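Local structure of cellobiose 2-epimerase (Spirochaeta thermophila DSM 6192, 5ZIG) at residues A[52-58]-A[102-108]; A[142-146]-A[204-210]; A[161-166]-A[188-194]; A[258-262]-A[277-281]. The protein probably catalyses the reversible epimerization of cellobiose to 4-O-beta-D-glucopyranosyl-D-mannose. One frame throughout, in Å; residues are numbered along the deposited sequence.

Interaction 1: residues A[52-58]-A[102-108]; sequences TAPKGLV and FFWSVHP
K55 NZ hydrogen-bonds to P108 O at 2.8 Å, and the same ammonium group also pairs with D35 in a salt bridge and with G39 O. The chain starts beside its own backbone N (chi1 -42°) and then runs fully extended, which carries NZ to P108 O. Alongside, the backbones pair as a short antiparallel bridge: K55 N donates to V106 O at 3.0 Å, and V106 N returns a bond of 3.1 Å to K55 O. One residue further on, G56 faces S105 in a non-hydrogen-bonded pair and serves as the N-cap of helix 57-73. W104 O then takes up the N-terminal amides of that helix, accepting L57 N directly at 2.9 Å and reaching V58 N through water 1. This water also sits over one face of the W104 indole, whose far carbon CZ3 packs 3.7 Å from V58 CG2. L57 CD1 meets F102 CB, also at 3.7 Å. A methionine in place of K55 would probably leave P108 O, G39 O and the D35 carboxylate without their shared cation. The contact thus joins a buried lysine charge, satisfied by one carboxylate and two carbonyls, to first-turn amides of a helix held by a carbonyl and a water.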
# COMPACT_ATOMS: atom_id res chain seq x y z
N THR A 52 -6.15 8.57 23.55
CA THR A 52 -5.41 7.63 24.37
C THR A 52 -4.87 6.47 23.56
O THR A 52 -4.06 5.69 24.09
CB THR A 52 -6.28 7.08 25.50
OG1 THR A 52 -7.15 6.07 24.97
CG2 THR A 52 -7.13 8.18 26.16
N ALA A 53 -5.28 6.34 22.30
CA ALA A 53 -4.91 5.18 21.52
C ALA A 53 -3.43 5.26 21.15
O ALA A 53 -2.89 6.35 20.91
CB ALA A 53 -5.75 5.09 20.25
N PRO A 54 -2.75 4.12 21.09
CA PRO A 54 -1.38 4.12 20.57
C PRO A 54 -1.35 4.43 19.07
O PRO A 54 -2.31 4.18 18.34
CB PRO A 54 -0.90 2.69 20.85
CG PRO A 54 -1.89 2.10 21.79
CD PRO A 54 -3.20 2.78 21.48
N LYS A 55 -0.20 4.97 18.65
CA LYS A 55 0.06 5.39 17.28
C LYS A 55 1.02 4.42 16.60
O LYS A 55 2.11 4.15 17.11
CB LYS A 55 0.59 6.82 17.26
CG LYS A 55 -0.17 7.71 18.23
CD LYS A 55 0.45 9.09 18.36
CE LYS A 55 -0.55 10.09 18.91
NZ LYS A 55 0.11 11.34 19.37
N GLY A 56 0.59 3.88 15.46
CA GLY A 56 1.34 2.86 14.78
C GLY A 56 2.40 3.43 13.86
O GLY A 56 2.28 4.55 13.36
N LEU A 57 3.44 2.63 13.64
CA LEU A 57 4.47 2.97 12.68
C LEU A 57 3.89 3.08 11.27
O LEU A 57 4.12 4.08 10.58
CB LEU A 57 5.58 1.91 12.72
CG LEU A 57 6.60 2.00 11.61
CD1 LEU A 57 7.24 3.40 11.53
CD2 LEU A 57 7.65 0.88 11.79
N VAL A 58 3.17 2.04 10.82
CA VAL A 58 2.55 2.02 9.50
C VAL A 58 1.66 3.25 9.29
O VAL A 58 1.80 3.97 8.30
CB VAL A 58 1.73 0.73 9.31
CG1 VAL A 58 1.16 0.66 7.89
CG2 VAL A 58 2.56 -0.50 9.63
N PHE A 102 12.80 1.59 13.15
CA PHE A 102 11.62 2.22 13.74
C PHE A 102 10.84 1.21 14.56
O PHE A 102 10.65 0.06 14.14
CB PHE A 102 10.73 2.86 12.64
CG PHE A 102 11.43 3.97 11.88
CD1 PHE A 102 12.30 3.67 10.85
CD2 PHE A 102 11.27 5.28 12.26
CE1 PHE A 102 12.97 4.67 10.19
CE2 PHE A 102 11.96 6.27 11.62
CZ PHE A 102 12.80 5.97 10.58
N PHE A 103 10.42 1.64 15.76
CA PHE A 103 9.52 0.85 16.58
C PHE A 103 8.17 0.63 15.89
O PHE A 103 7.71 1.45 15.10
CB PHE A 103 9.26 1.54 17.93
CG PHE A 103 10.48 1.79 18.73
CD1 PHE A 103 11.27 0.74 19.17
CD2 PHE A 103 10.83 3.09 19.10
CE1 PHE A 103 12.40 0.99 19.94
CE2 PHE A 103 11.96 3.34 19.86
CZ PHE A 103 12.74 2.29 20.28
N TRP A 104 7.50 -0.47 16.26
CA TRP A 104 6.20 -0.82 15.71
C TRP A 104 5.09 0.13 16.18
O TRP A 104 4.22 0.51 15.39
CB TRP A 104 5.87 -2.27 16.10
CG TRP A 104 4.55 -2.73 15.62
CD1 TRP A 104 3.50 -3.10 16.40
CD2 TRP A 104 4.15 -2.94 14.27
NE1 TRP A 104 2.44 -3.48 15.61
CE2 TRP A 104 2.82 -3.40 14.30
CE3 TRP A 104 4.78 -2.75 13.02
CZ2 TRP A 104 2.09 -3.67 13.15
CZ3 TRP A 104 4.05 -3.04 11.87
CH2 TRP A 104 2.70 -3.49 11.95
N SER A 105 5.12 0.51 17.45
CA SER A 105 4.09 1.42 17.94
C SER A 105 4.65 2.15 19.14
O SER A 105 5.57 1.67 19.81
CB SER A 105 2.81 0.67 18.32
OG SER A 105 3.08 -0.35 19.27
N VAL A 106 4.08 3.33 19.40
CA VAL A 106 4.41 4.09 20.60
C VAL A 106 3.11 4.56 21.24
O VAL A 106 2.04 4.50 20.64
CB VAL A 106 5.37 5.26 20.32
CG1 VAL A 106 6.63 4.79 19.54
CG2 VAL A 106 4.66 6.37 19.56
N HIS A 107 3.25 5.04 22.47
CA HIS A 107 2.14 5.63 23.19
C HIS A 107 1.80 7.00 22.60
O HIS A 107 2.62 7.59 21.89
CB HIS A 107 2.50 5.78 24.66
CG HIS A 107 2.61 4.47 25.37
ND1 HIS A 107 1.54 3.89 26.02
CD2 HIS A 107 3.65 3.61 25.52
CE1 HIS A 107 1.92 2.73 26.55
NE2 HIS A 107 3.19 2.54 26.26
N PRO A 108 0.58 7.51 22.88
CA PRO A 108 0.23 8.89 22.46
C PRO A 108 1.39 9.88 22.55
O PRO A 108 1.68 10.55 21.55
CB PRO A 108 -0.91 9.25 23.42
CG PRO A 108 -1.62 7.89 23.65
CD PRO A 108 -0.60 6.79 23.41
O HOH W 1 2.39 -0.12 12.94

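Interaction 2: residues A[142-146]-A[204-210]; sequences LTLAW and LFRTTKE
W146 reaches from helix 139-156 to meet L204 and T208 at the end of helix 191-208 and E210 just beyond it. From CB the side chain leaves with CG opposite the carbonyl carbon (chi1 -86°), which carries the six-membered ring across to the other helix. On the way NE1 passes 4.1 Å from T208 CG2. Farther along, CZ3 comes within 3.7 Å of L204 CD2, a methyl that stands over one ring face only 26° off the normal, as a CH-pi contact. CZ2 lies 3.5 Å from T208 OG1. At the tip, CH2 touches E210 CB at 3.4 Å, and here the aliphatic part of the glutamate comes in at the ring edge, near its plane. The T208 hydroxyl is already engaged: it donates to L204 O at 2.8 Å, from the carbonyl face opposite to that used by T208 N. Next to the indole, L142 CD1 completes the patch against T208 CG2 at 4.0 Å. F149 meets W146 edge-to-face, and V213 of helix 211-228 touches it too. An alanine in place of the tryptophan is likely to open a gap between the helices, leaving L204 CD2 and E210 CB without the ring they pack on. The two segments have axes 12.2 Å apart and directions 133° from each other, with the bulky indole spanning the distance, an arrangement that belongs to the (alpha/alpha)6 barrel of the N-acylglucosamine 2-epimerase family.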
# COMPACT_ATOMS: atom_id res chain seq x y z
N LEU A 142 16.19 11.61 3.80
CA LEU A 142 16.78 10.64 2.88
C LEU A 142 17.90 9.85 3.56
O LEU A 142 18.03 8.64 3.35
CB LEU A 142 17.30 11.33 1.61
CG LEU A 142 17.65 10.41 0.43
CD1 LEU A 142 16.39 9.78 -0.16
CD2 LEU A 142 18.41 11.16 -0.64
N THR A 143 18.70 10.50 4.40
CA THR A 143 19.72 9.76 5.13
C THR A 143 19.09 8.69 6.02
O THR A 143 19.58 7.55 6.09
CB THR A 143 20.58 10.72 5.94
OG1 THR A 143 21.29 11.57 5.02
CG2 THR A 143 21.59 9.96 6.79
N LEU A 144 17.95 9.01 6.65
CA LEU A 144 17.28 8.01 7.48
C LEU A 144 16.71 6.88 6.63
O LEU A 144 16.76 5.71 7.04
CB LEU A 144 16.18 8.68 8.31
CG LEU A 144 16.76 9.30 9.58
CD1 LEU A 144 15.79 10.31 10.18
CD2 LEU A 144 17.05 8.20 10.58
N ALA A 145 16.16 7.18 5.47
CA ALA A 145 15.69 6.10 4.61
C ALA A 145 16.85 5.19 4.23
O ALA A 145 16.69 3.97 4.14
CB ALA A 145 15.01 6.67 3.36
N TRP A 146 18.05 5.76 4.05
CA TRP A 146 19.21 4.97 3.65
C TRP A 146 19.71 4.09 4.79
O TRP A 146 20.10 2.94 4.57
CB TRP A 146 20.33 5.90 3.18
CG TRP A 146 20.25 6.27 1.75
CD1 TRP A 146 20.25 7.54 1.23
CD2 TRP A 146 20.15 5.38 0.63
NE1 TRP A 146 20.17 7.49 -0.14
CE2 TRP A 146 20.10 6.17 -0.53
CE3 TRP A 146 20.09 3.99 0.50
CZ2 TRP A 146 20.01 5.62 -1.80
CZ3 TRP A 146 20.00 3.45 -0.76
CH2 TRP A 146 19.96 4.26 -1.89
N LEU A 204 12.36 4.33 -3.54
CA LEU A 204 13.71 4.76 -3.18
C LEU A 204 14.61 4.79 -4.41
O LEU A 204 15.42 5.71 -4.57
CB LEU A 204 14.29 3.84 -2.09
CG LEU A 204 15.70 4.19 -1.56
CD1 LEU A 204 15.72 5.58 -0.91
CD2 LEU A 204 16.27 3.13 -0.61
N PHE A 205 14.43 3.83 -5.32
CA PHE A 205 15.19 3.83 -6.57
C PHE A 205 14.76 4.98 -7.49
O PHE A 205 15.61 5.61 -8.14
CB PHE A 205 15.04 2.49 -7.29
CG PHE A 205 15.78 2.42 -8.60
CD1 PHE A 205 17.15 2.27 -8.62
CD2 PHE A 205 15.09 2.50 -9.81
CE1 PHE A 205 17.83 2.19 -9.82
CE2 PHE A 205 15.76 2.43 -11.01
CZ PHE A 205 17.14 2.27 -11.01
N ARG A 206 13.46 5.24 -7.59
CA ARG A 206 13.01 6.39 -8.36
C ARG A 206 13.62 7.68 -7.83
O ARG A 206 14.02 8.56 -8.60
CB ARG A 206 11.48 6.49 -8.35
CG ARG A 206 10.99 7.75 -9.07
CD ARG A 206 9.44 7.85 -9.10
NE ARG A 206 8.89 7.02 -10.15
CZ ARG A 206 8.32 5.84 -9.96
NH1 ARG A 206 8.21 5.35 -8.73
NH2 ARG A 206 7.85 5.16 -11.00
N THR A 207 13.71 7.80 -6.50
CA THR A 207 14.20 9.02 -5.87
C THR A 207 15.71 9.18 -6.04
O THR A 207 16.21 10.31 -6.14
CB THR A 207 13.81 9.01 -4.38
OG1 THR A 207 12.41 8.68 -4.23
CG2 THR A 207 14.11 10.35 -3.68
N THR A 208 16.47 8.08 -6.08
CA THR A 208 17.93 8.15 -6.02
C THR A 208 18.68 7.46 -7.16
O THR A 208 19.85 7.79 -7.38
CB THR A 208 18.46 7.54 -4.70
OG1 THR A 208 18.21 6.13 -4.71
CG2 THR A 208 17.80 8.16 -3.48
N LYS A 209 18.08 6.50 -7.85
CA LYS A 209 18.75 5.76 -8.93
C LYS A 209 20.01 5.07 -8.43
O LYS A 209 20.96 4.84 -9.19
CB LYS A 209 19.08 6.68 -10.12
CG LYS A 209 17.94 6.85 -11.11
CD LYS A 209 16.90 7.85 -10.61
CE LYS A 209 17.56 9.17 -10.20
NZ LYS A 209 16.57 10.22 -9.78
N GLU A 210 20.03 4.73 -7.15
CA GLU A 210 21.16 4.02 -6.60
C GLU A 210 21.08 2.57 -7.08
O GLU A 210 20.03 1.94 -6.95
CB GLU A 210 21.17 4.13 -5.08
CG GLU A 210 22.20 3.26 -4.34
CD GLU A 210 23.61 3.40 -4.89
OE1 GLU A 210 24.11 4.55 -5.00
OE2 GLU A 210 24.22 2.35 -5.20

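Interaction 3: residues A[161-166]-A[188-194]; sequences HGGYYE and PKTMNTH
P188 O begins the contact by accepting E166 N at 3.2 Å. K189 comes next; its extended side chain runs past Y164 O, and NZ donates to G162 O at 3.0 Å. The ammonium group is held further by D158, through a salt bridge, and by E240 O. At T190 water 2 accepts the backbone N and donates to both Y164 O and E166 OE1, tying the two segments together. The T190 hydroxyl has two roles: it donates to E166 OE1 at 2.6 Å on the syn side, and it accepts T193 N as the N-cap of helix 191-208, one of the helices of the (alpha/alpha)6 barrel. Within the first turn, T193 OG1 donates to E166 OE2, also at 2.6 Å but from well above the carboxylate plane (42°). A bend at chi2 (70°), after CG leaves opposite the backbone N, brings the E166 carboxylate to the two threonines. H194 links back through both nitrogens of its imidazole. ND1 donates to T190 O at 2.8 Å within the ring plane, and NE2 accepts Y164 N at 2.9 Å, this donor being tilted from the plane; together they fix the rotation of the ring. G163 CA lies at the ring edge, 3.4 Å from NE2, where a side chain on G163 would clash with the imidazole. H194 CD2 lies at the edge of the Y164 ring, whose OH is hydrogen-bonded to E153.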
# COMPACT_ATOMS: atom_id res chain seq x y z
N HIS A 161 18.43 -18.42 1.69
CA HIS A 161 17.26 -18.80 0.91
C HIS A 161 16.61 -17.65 0.16
O HIS A 161 15.62 -17.89 -0.54
CB HIS A 161 16.22 -19.47 1.80
CG HIS A 161 16.59 -20.87 2.21
ND1 HIS A 161 17.11 -21.17 3.46
CD2 HIS A 161 16.53 -22.04 1.53
CE1 HIS A 161 17.35 -22.47 3.53
NE2 HIS A 161 17.01 -23.02 2.38
N GLY A 162 17.14 -16.44 0.25
CA GLY A 162 16.57 -15.30 -0.44
C GLY A 162 15.44 -14.69 0.38
O GLY A 162 14.97 -15.26 1.35
N GLY A 163 15.02 -13.49 -0.02
CA GLY A 163 13.91 -12.84 0.67
C GLY A 163 14.35 -12.29 2.02
O GLY A 163 15.54 -12.19 2.32
N TYR A 164 13.35 -11.95 2.85
CA TYR A 164 13.53 -11.22 4.11
C TYR A 164 12.76 -11.90 5.24
O TYR A 164 11.62 -12.34 5.05
CB TYR A 164 13.05 -9.73 4.02
CG TYR A 164 13.74 -8.92 2.93
CD1 TYR A 164 14.71 -7.97 3.26
CD2 TYR A 164 13.43 -9.09 1.59
CE1 TYR A 164 15.36 -7.26 2.30
CE2 TYR A 164 14.08 -8.36 0.61
CZ TYR A 164 15.05 -7.45 0.98
OH TYR A 164 15.73 -6.70 0.04
N TYR A 165 13.40 -11.97 6.41
CA TYR A 165 12.68 -12.36 7.61
C TYR A 165 11.59 -11.34 7.91
O TYR A 165 11.72 -10.15 7.63
CB TYR A 165 13.65 -12.46 8.79
CG TYR A 165 14.69 -13.52 8.54
CD1 TYR A 165 14.38 -14.86 8.71
CD2 TYR A 165 15.96 -13.18 8.06
CE1 TYR A 165 15.32 -15.84 8.46
CE2 TYR A 165 16.90 -14.16 7.80
CZ TYR A 165 16.57 -15.49 8.02
OH TYR A 165 17.48 -16.50 7.78
N GLU A 166 10.50 -11.83 8.51
CA GLU A 166 9.35 -10.98 8.78
C GLU A 166 9.68 -9.85 9.74
O GLU A 166 9.30 -8.69 9.51
CB GLU A 166 8.21 -11.84 9.33
CG GLU A 166 6.90 -11.11 9.58
CD GLU A 166 6.21 -10.70 8.30
OE1 GLU A 166 6.48 -11.29 7.23
OE2 GLU A 166 5.37 -9.79 8.37
N PRO A 188 7.74 -17.82 9.00
CA PRO A 188 8.90 -16.92 9.02
C PRO A 188 8.89 -15.87 7.91
O PRO A 188 9.55 -14.84 8.06
CB PRO A 188 10.10 -17.88 8.88
CG PRO A 188 9.55 -19.26 9.19
CD PRO A 188 8.13 -19.20 8.68
N LYS A 189 8.13 -16.09 6.83
CA LYS A 189 8.05 -15.12 5.74
C LYS A 189 6.60 -14.96 5.25
O LYS A 189 5.80 -15.90 5.30
CB LYS A 189 8.96 -15.55 4.58
CG LYS A 189 10.45 -15.46 4.91
CD LYS A 189 11.30 -16.27 3.94
CE LYS A 189 12.79 -16.13 4.31
NZ LYS A 189 13.69 -16.93 3.42
N THR A 190 6.27 -13.75 4.79
CA THR A 190 4.94 -13.44 4.26
C THR A 190 5.06 -12.69 2.94
O THR A 190 5.98 -11.87 2.76
CB THR A 190 4.07 -12.62 5.29
OG1 THR A 190 4.60 -11.30 5.45
CG2 THR A 190 4.00 -13.31 6.66
N MET A 191 4.14 -12.98 2.00
CA MET A 191 4.05 -12.19 0.76
C MET A 191 3.82 -10.73 1.08
O MET A 191 4.42 -9.84 0.46
CB MET A 191 2.92 -12.77 -0.12
CG MET A 191 2.21 -11.89 -1.21
SD MET A 191 1.20 -10.50 -0.65
CE MET A 191 -0.18 -11.44 0.05
N ASN A 192 3.02 -10.47 2.11
CA ASN A 192 2.61 -9.12 2.41
C ASN A 192 3.82 -8.23 2.69
O ASN A 192 3.96 -7.14 2.10
CB ASN A 192 1.65 -9.16 3.60
CG ASN A 192 1.09 -7.81 3.92
OD1 ASN A 192 0.50 -7.16 3.07
ND2 ASN A 192 1.28 -7.38 5.16
N THR A 193 4.72 -8.69 3.56
CA THR A 193 5.92 -7.93 3.85
C THR A 193 6.84 -7.83 2.64
O THR A 193 7.45 -6.78 2.39
CB THR A 193 6.65 -8.57 5.04
OG1 THR A 193 5.88 -8.34 6.23
CG2 THR A 193 8.01 -7.96 5.20
N HIS A 194 6.94 -8.90 1.86
CA HIS A 194 7.80 -8.84 0.68
C HIS A 194 7.28 -7.83 -0.33
O HIS A 194 8.06 -7.09 -0.93
CB HIS A 194 7.95 -10.22 0.06
CG HIS A 194 8.97 -11.06 0.77
ND1 HIS A 194 8.68 -11.77 1.91
CD2 HIS A 194 10.30 -11.23 0.55
CE1 HIS A 194 9.76 -12.39 2.33
NE2 HIS A 194 10.76 -12.07 1.53
O HOH W 2 8.43 -11.89 5.26

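Interaction 4: residues A[258-262]-A[277-281]; sequences TWLLT and FLSWI
Helices 251-269 and 275-294 follow one another in the chain as a helical hairpin, and residues 258-262 and 277-281 pack against each other here. The axes of the two short segments run 11.4 Å apart with directions at 166°, almost antiparallel. From one side comes L261, whose CD2 methyl touches both W280 CH2 and I281 CD1, each 3.6 Å away; the leucine and tryptophan cross at about a right angle. Lower on the same side chain, L261 CB lies in the plane of the F277 ring, 3.9 Å from CE1. F277 has its CG opposite the backbone N (chi1 178°), which points the ring edge first at helix 251-269. There CE2 comes 3.3 Å from T262 OG1, again near the ring plane, so that the phenyl edge abuts the hydroxyl oxygen. That oxygen is well occupied: it donates to T258 O at 2.8 Å and is also bonded by N327 ND2. T258 O takes T262 N as well, from the opposite face of its carbonyl plane. I281 closes the other end of the contact, with CD1 4.1 Å from T258 CG2. The W280 NE1 atom turns to A229 O, and L261 packs also on L195 and L198 of helix 191-208. Such a near-antiparallel hairpin is the kind of unit from which the (alpha/alpha)6 barrel of this epimerase family is built.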
# COMPACT_ATOMS: atom_id res chain seq x y z
N THR A 258 -0.00 -6.74 -9.11
CA THR A 258 0.18 -6.59 -10.55
C THR A 258 0.70 -5.21 -10.90
O THR A 258 1.63 -5.08 -11.70
CB THR A 258 -1.11 -6.88 -11.31
OG1 THR A 258 -2.08 -5.89 -10.95
CG2 THR A 258 -1.64 -8.27 -10.98
N TRP A 259 0.16 -4.16 -10.28
CA TRP A 259 0.65 -2.86 -10.68
C TRP A 259 1.92 -2.45 -9.95
O TRP A 259 2.78 -1.82 -10.57
CB TRP A 259 -0.43 -1.79 -10.58
CG TRP A 259 -0.88 -1.32 -9.24
CD1 TRP A 259 -1.87 -1.87 -8.46
CD2 TRP A 259 -0.45 -0.13 -8.57
NE1 TRP A 259 -2.05 -1.11 -7.33
CE2 TRP A 259 -1.20 -0.03 -7.38
CE3 TRP A 259 0.48 0.87 -8.87
CZ2 TRP A 259 -1.01 1.01 -6.47
CZ3 TRP A 259 0.65 1.90 -7.98
CH2 TRP A 259 -0.09 1.96 -6.78
N LEU A 260 2.08 -2.81 -8.66
CA LEU A 260 3.37 -2.60 -8.00
C LEU A 260 4.48 -3.37 -8.70
O LEU A 260 5.59 -2.85 -8.86
CB LEU A 260 3.30 -2.99 -6.52
CG LEU A 260 2.63 -1.93 -5.64
CD1 LEU A 260 2.45 -2.42 -4.23
CD2 LEU A 260 3.44 -0.64 -5.69
N LEU A 261 4.20 -4.60 -9.13
CA LEU A 261 5.20 -5.36 -9.86
C LEU A 261 5.53 -4.66 -11.17
O LEU A 261 6.71 -4.54 -11.54
CB LEU A 261 4.70 -6.78 -10.13
CG LEU A 261 4.99 -7.91 -9.14
CD1 LEU A 261 4.60 -7.56 -7.73
CD2 LEU A 261 4.24 -9.14 -9.59
N THR A 262 4.50 -4.19 -11.88
CA THR A 262 4.69 -3.42 -13.11
C THR A 262 5.60 -2.21 -12.88
O THR A 262 6.55 -2.00 -13.64
CB THR A 262 3.33 -2.97 -13.69
OG1 THR A 262 2.59 -4.11 -14.19
CG2 THR A 262 3.55 -1.96 -14.80
N PHE A 277 7.29 -10.74 -18.60
CA PHE A 277 6.52 -10.10 -17.54
C PHE A 277 5.04 -10.00 -17.91
O PHE A 277 4.15 -10.34 -17.11
CB PHE A 277 7.08 -8.72 -17.21
CG PHE A 277 6.28 -8.00 -16.15
CD1 PHE A 277 6.41 -8.35 -14.82
CD2 PHE A 277 5.35 -7.04 -16.50
CE1 PHE A 277 5.63 -7.73 -13.84
CE2 PHE A 277 4.57 -6.41 -15.54
CZ PHE A 277 4.71 -6.75 -14.20
N LEU A 278 4.74 -9.52 -19.13
CA LEU A 278 3.36 -9.50 -19.59
C LEU A 278 2.73 -10.88 -19.48
O LEU A 278 1.66 -11.04 -18.86
CB LEU A 278 3.28 -8.98 -21.03
CG LEU A 278 3.74 -7.54 -21.24
CD1 LEU A 278 3.60 -7.17 -22.69
CD2 LEU A 278 2.94 -6.56 -20.39
N SER A 279 3.38 -11.90 -20.04
CA SER A 279 2.82 -13.25 -20.00
C SER A 279 2.62 -13.73 -18.56
O SER A 279 1.64 -14.41 -18.26
CB SER A 279 3.72 -14.23 -20.75
OG SER A 279 3.92 -13.78 -22.07
N TRP A 280 3.54 -13.37 -17.67
CA TRP A 280 3.42 -13.74 -16.27
C TRP A 280 2.20 -13.09 -15.62
O TRP A 280 1.37 -13.76 -15.00
CB TRP A 280 4.69 -13.34 -15.54
CG TRP A 280 4.65 -13.47 -14.05
CD1 TRP A 280 3.90 -14.34 -13.33
CD2 TRP A 280 5.40 -12.69 -13.10
NE1 TRP A 280 4.14 -14.16 -11.98
CE2 TRP A 280 5.06 -13.17 -11.82
CE3 TRP A 280 6.35 -11.67 -13.21
CZ2 TRP A 280 5.63 -12.64 -10.64
CZ3 TRP A 280 6.91 -11.14 -12.04
CH2 TRP A 280 6.55 -11.63 -10.78
N ILE A 281 2.08 -11.77 -15.77
CA ILE A 281 1.13 -11.02 -14.98
C ILE A 281 -0.29 -11.12 -15.55
O ILE A 281 -1.27 -11.03 -14.81
CB ILE A 281 1.63 -9.56 -14.89
CG1 ILE A 281 2.61 -9.43 -13.72
CG2 ILE A 281 0.49 -8.55 -14.75
CD1 ILE A 281 1.98 -9.70 -12.37

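All four contacts join parts of the same N-acylglucosamine 2-epimerase barrel. Interactions 2 and 3 both involve helix 191-208, at its C-terminal and N-terminal ends respectively; their centres are 22 Å apart. L195 and L198 of that helix also pack on L261, which brings interaction 4 into the same neighbourhood, with its nearest atoms about 8 Å from those of interaction 2 and of interaction 3. Interaction 1 comes within about 5 Å of interaction 2 at the nearest atoms but lies on the opposite side of the chain's centre from interaction 4, their centres being 34 Å apart. Interactions 1 and 3 each place a short strand directly before a helix start.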